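PDB 4J6O: metallophosphoesterase from Clostridium thermocellum, which probably removes 2',3' phosphates from RNA ends, as the manganese-binding phosphatase domain of the bacterial Pnkp-Hen1 RNA repair system. Local coordinates for residues F14-D19 and K59-G64. Sequence-based numbering, arbitrary orientation.
With MN (manganese (II) ion), chain J.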
ATOM      1  N   PHE A  14      -2.008  13.995  -6.360  1.00 27.93           N
ATOM      2  CA  PHE A  14      -2.076  12.552  -6.077  1.00 25.63           C
ATOM      3  C   PHE A  14      -3.054  12.331  -4.961  1.00 23.01           C
ATOM      4  O   PHE A  14      -3.223  13.184  -4.096  1.00 28.13           O
ATOM      5  CB  PHE A  14      -0.733  12.022  -5.545  1.00 24.45           C
ATOM      6  CG  PHE A  14       0.407  12.217  -6.477  1.00 23.67           C
ATOM      7  CD1 PHE A  14       0.466  11.519  -7.658  1.00 23.71           C
ATOM      8  CD2 PHE A  14       1.440  13.107  -6.158  1.00 27.18           C
ATOM      9  CE1 PHE A  14       1.540  11.682  -8.514  1.00 32.00           C
ATOM     10  CE2 PHE A  14       2.528  13.251  -6.985  1.00 28.43           C
ATOM     11  CZ  PHE A  14       2.578  12.576  -8.184  1.00 28.22           C
ATOM     12  N   ASP A  15      -3.711  11.176  -4.983  1.00 25.28           N
ATOM     13  CA  ASP A  15      -4.495  10.732  -3.840  1.00 21.51           C
ATOM     14  C   ASP A  15      -3.857   9.456  -3.387  1.00 17.78           C
ATOM     15  O   ASP A  15      -3.733   8.501  -4.172  1.00 20.03           O
ATOM     16  CB  ASP A  15      -5.944  10.549  -4.257  1.00 23.60           C
ATOM     17  CG  ASP A  15      -6.562  11.869  -4.680  1.00 25.89           C
ATOM     18  OD1 ASP A  15      -6.465  12.834  -3.913  1.00 24.45           O
ATOM     19  OD2 ASP A  15      -7.113  11.923  -5.787  1.00 27.35           O
ATOM     20  N   ILE A  16      -3.345   9.508  -2.168  1.00 17.88           N
ATOM     21  CA  ILE A  16      -2.446   8.455  -1.654  1.00 18.37           C
ATOM     22  C   ILE A  16      -3.235   7.584  -0.688  1.00 16.17           C
ATOM     23  O   ILE A  16      -3.861   8.108   0.235  1.00 17.91           O
ATOM     24  CB  ILE A  16      -1.237   9.082  -0.930  1.00 17.00           C
ATOM     25  CG1 ILE A  16      -0.527  10.097  -1.842  1.00 24.41           C
ATOM     26  CG2 ILE A  16      -0.255   7.966  -0.488  1.00 16.92           C
ATOM     27  CD1 ILE A  16       0.513  10.904  -1.127  1.00 23.10           C
ATOM     28  N   ILE A  17      -3.289   6.268  -0.937  1.00 16.70           N
ATOM     29  CA  ILE A  17      -4.292   5.425  -0.229  1.00 16.20           C
ATOM     30  C   ILE A  17      -3.525   4.356   0.584  1.00 17.47           C
ATOM     31  O   ILE A  17      -2.598   3.710   0.071  1.00 17.52           O
ATOM     32  CB  ILE A  17      -5.238   4.750  -1.227  1.00 16.35           C
ATOM     33  CG1 ILE A  17      -6.126   5.842  -1.881  1.00 19.77           C
ATOM     34  CG2 ILE A  17      -6.186   3.775  -0.523  1.00 18.87           C
ATOM     35  CD1 ILE A  17      -7.058   5.376  -2.940  1.00 23.29           C
ATOM     36  N   GLY A  18      -3.947   4.161   1.837  1.00 17.49           N
ATOM     37  CA  GLY A  18      -3.292   3.205   2.736  1.00 17.51           C
ATOM     38  C   GLY A  18      -3.753   1.770   2.512  1.00 15.15           C
ATOM     39  O   GLY A  18      -4.350   1.419   1.505  1.00 19.59           O
ATOM     40  N   ASP A  19      -3.395   0.903   3.468  1.00 16.18           N
ATOM     41  CA  ASP A  19      -3.583  -0.535   3.264  1.00 13.20           C
ATOM     42  C   ASP A  19      -5.039  -0.907   3.018  1.00 15.52           C
ATOM     43  O   ASP A  19      -5.927  -0.621   3.836  1.00 18.49           O
ATOM     44  CB  ASP A  19      -3.160  -1.271   4.535  1.00 15.10           C
ATOM     45  CG  ASP A  19      -1.774  -0.948   4.985  1.00 19.80           C
ATOM     46  OD1 ASP A  19      -1.312   0.229   5.047  1.00 18.52           O
ATOM     47  OD2 ASP A  19      -1.101  -1.956   5.403  1.00 18.67           O
ATOM     48  N   LYS A  59      -4.155  11.507  -9.881  1.00 26.43           N
ATOM     49  CA  LYS A  59      -3.571  10.145  -9.944  1.00 24.25           C
ATOM     50  C   LYS A  59      -3.543   9.563  -8.553  1.00 24.47           C
ATOM     51  O   LYS A  59      -3.449  10.287  -7.611  1.00 24.82           O
ATOM     52  CB  LYS A  59      -2.174  10.155 -10.547  1.00 26.86           C
ATOM     53  CG  LYS A  59      -2.183  10.632 -12.026  1.00 29.32           C
ATOM     54  CD  LYS A  59      -0.890  10.234 -12.715  1.00 37.66           C
ATOM     55  CE  LYS A  59      -0.955  10.740 -14.174  1.00 48.26           C
ATOM     56  NZ  LYS A  59       0.200  10.289 -14.987  1.00 58.07           N
ATOM     57  N   VAL A  60      -3.639   8.248  -8.468  1.00 22.89           N
ATOM     58  CA  VAL A  60      -3.643   7.545  -7.188  1.00 20.13           C
ATOM     59  C   VAL A  60      -2.266   6.934  -6.935  1.00 20.81           C
ATOM     60  O   VAL A  60      -1.653   6.320  -7.836  1.00 23.48           O
ATOM     61  CB  VAL A  60      -4.680   6.398  -7.171  1.00 21.44           C
ATOM     62  CG1 VAL A  60      -4.591   5.615  -5.803  1.00 19.74           C
ATOM     63  CG2 VAL A  60      -6.095   6.913  -7.375  1.00 25.41           C
ATOM     64  N   LEU A  61      -1.841   7.005  -5.678  1.00 18.95           N
ATOM     65  CA  LEU A  61      -0.627   6.294  -5.251  1.00 17.48           C
ATOM     66  C   LEU A  61      -1.015   5.307  -4.169  1.00 19.02           C
ATOM     67  O   LEU A  61      -1.476   5.723  -3.116  1.00 18.54           O
ATOM     68  CB  LEU A  61       0.392   7.286  -4.676  1.00 20.92           C
ATOM     69  CG  LEU A  61       0.833   8.405  -5.612  1.00 22.64           C
ATOM     70  CD1 LEU A  61       1.835   9.273  -4.844  1.00 26.55           C
ATOM     71  CD2 LEU A  61       1.462   7.883  -6.899  1.00 24.90           C
ATOM     72  N   PHE A  62      -0.874   4.003  -4.451  1.00 17.34           N
ATOM     73  CA  PHE A  62      -1.255   2.978  -3.465  1.00 16.70           C
ATOM     74  C   PHE A  62      -0.035   2.646  -2.659  1.00 18.00           C
ATOM     75  O   PHE A  62       1.039   2.453  -3.237  1.00 19.10           O
ATOM     76  CB  PHE A  62      -1.771   1.715  -4.162  1.00 16.48           C
ATOM     77  CG  PHE A  62      -3.128   1.869  -4.832  1.00 16.85           C
ATOM     78  CD1 PHE A  62      -4.300   1.851  -4.086  1.00 18.18           C
ATOM     79  CD2 PHE A  62      -3.233   2.038  -6.220  1.00 19.12           C
ATOM     80  CE1 PHE A  62      -5.554   1.995  -4.719  1.00 18.93           C
ATOM     81  CE2 PHE A  62      -4.502   2.188  -6.846  1.00 22.55           C
ATOM     82  CZ  PHE A  62      -5.657   2.161  -6.087  1.00 20.80           C
ATOM     83  N   LEU A  63      -0.231   2.500  -1.344  1.00 15.71           N
ATOM     84  CA  LEU A  63       0.882   2.249  -0.410  1.00 15.70           C
ATOM     85  C   LEU A  63       1.106   0.763  -0.192  1.00 20.68           C
ATOM     86  O   LEU A  63       1.996   0.356   0.601  1.00 21.46           O
ATOM     87  CB  LEU A  63       0.672   2.974   0.894  1.00 16.11           C
ATOM     88  CG  LEU A  63       0.630   4.489   0.793  1.00 17.00           C
ATOM     89  CD1 LEU A  63       0.490   5.071   2.211  1.00 16.47           C
ATOM     90  CD2 LEU A  63       1.934   4.979   0.166  1.00 20.97           C
ATOM     91  N   GLY A  64       0.366  -0.029  -0.934  1.00 18.51           N
ATOM     92  CA  GLY A  64       0.531  -1.475  -0.928  1.00 20.48           C
ATOM     93  C   GLY A  64      -0.266  -2.166   0.164  1.00 20.50           C
ATOM     94  O   GLY A  64      -1.185  -1.568   0.768  1.00 18.58           O
TER
HETATM   95 MN    MN J 508      -0.943  -3.913   6.308  1.00 18.86          MN
HETATM   96  O   HOH W   1      -2.709   0.502  -0.764  1.00 28.01           O
HETATM   97  O   HOH W   2      -0.018   0.242   2.652  1.00 33.18           O
HETATM   98  O   HOH W   3      -2.287  -3.047   7.973  1.00 20.73           O
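Phe14 and Leu61 project from the same face of the sheet, and both turn CG anti to the carbonyl carbon (chi1 -59° and -58°). Leu61 CD1 is thereby brought over one face of the Phe14 ring, 4.0 Å from its centroid and offset toward the rim. This is a CH-pi contact. The same methyl also touches Ile16 CG1, whose side chain runs alongside that of Leu61. Farther along this face, Ile16 CG2 packs on Leu63 CD2. On the other face, Ile17 CD1 reaches Val60 CG1 at 3.8 Å, its chain extended by an anti chi2 of 177°. Val60 CG1 also sits over the centre of the Phe62 ring, 3.5 Å above its plane.

The backbones are parallel beta strands in register. Lys59 O accepts a hydrogen bond from Asp15 N at 2.8 Å. Leu61 uses both its N and its O, bonding to Asp15 O and Ile17 N. The last bond, Leu63 N to Ile17 O at 3.0 Å, carries the pairing one residue past the end of strand 59-62. There the chains spread and water takes over. One water donates to Gly64 O and, weakly, to Asp19 OD1. Asp19 OD2 binds the manganese ion at 2.2 Å, together with His21 and Asp65. Asp19 and Asp65 follow just beyond the C-terminal ends of these two adjacent strands, as metal ligands do in calcineurin-like phosphoesterases.

Asp15 OD2 bonds to Tyr36 OH and forms a salt bridge with Arg58. Both strands are interior in a mixed sheet, between strand 89-91 next to 59-62 and strand 232-238 next to 14-17. Helix 24-33 covers the Ile17, Val60 and Phe62 face. Strand 151-154 of the second sheet packs on Phe14, Ile16, Leu61 and Leu63.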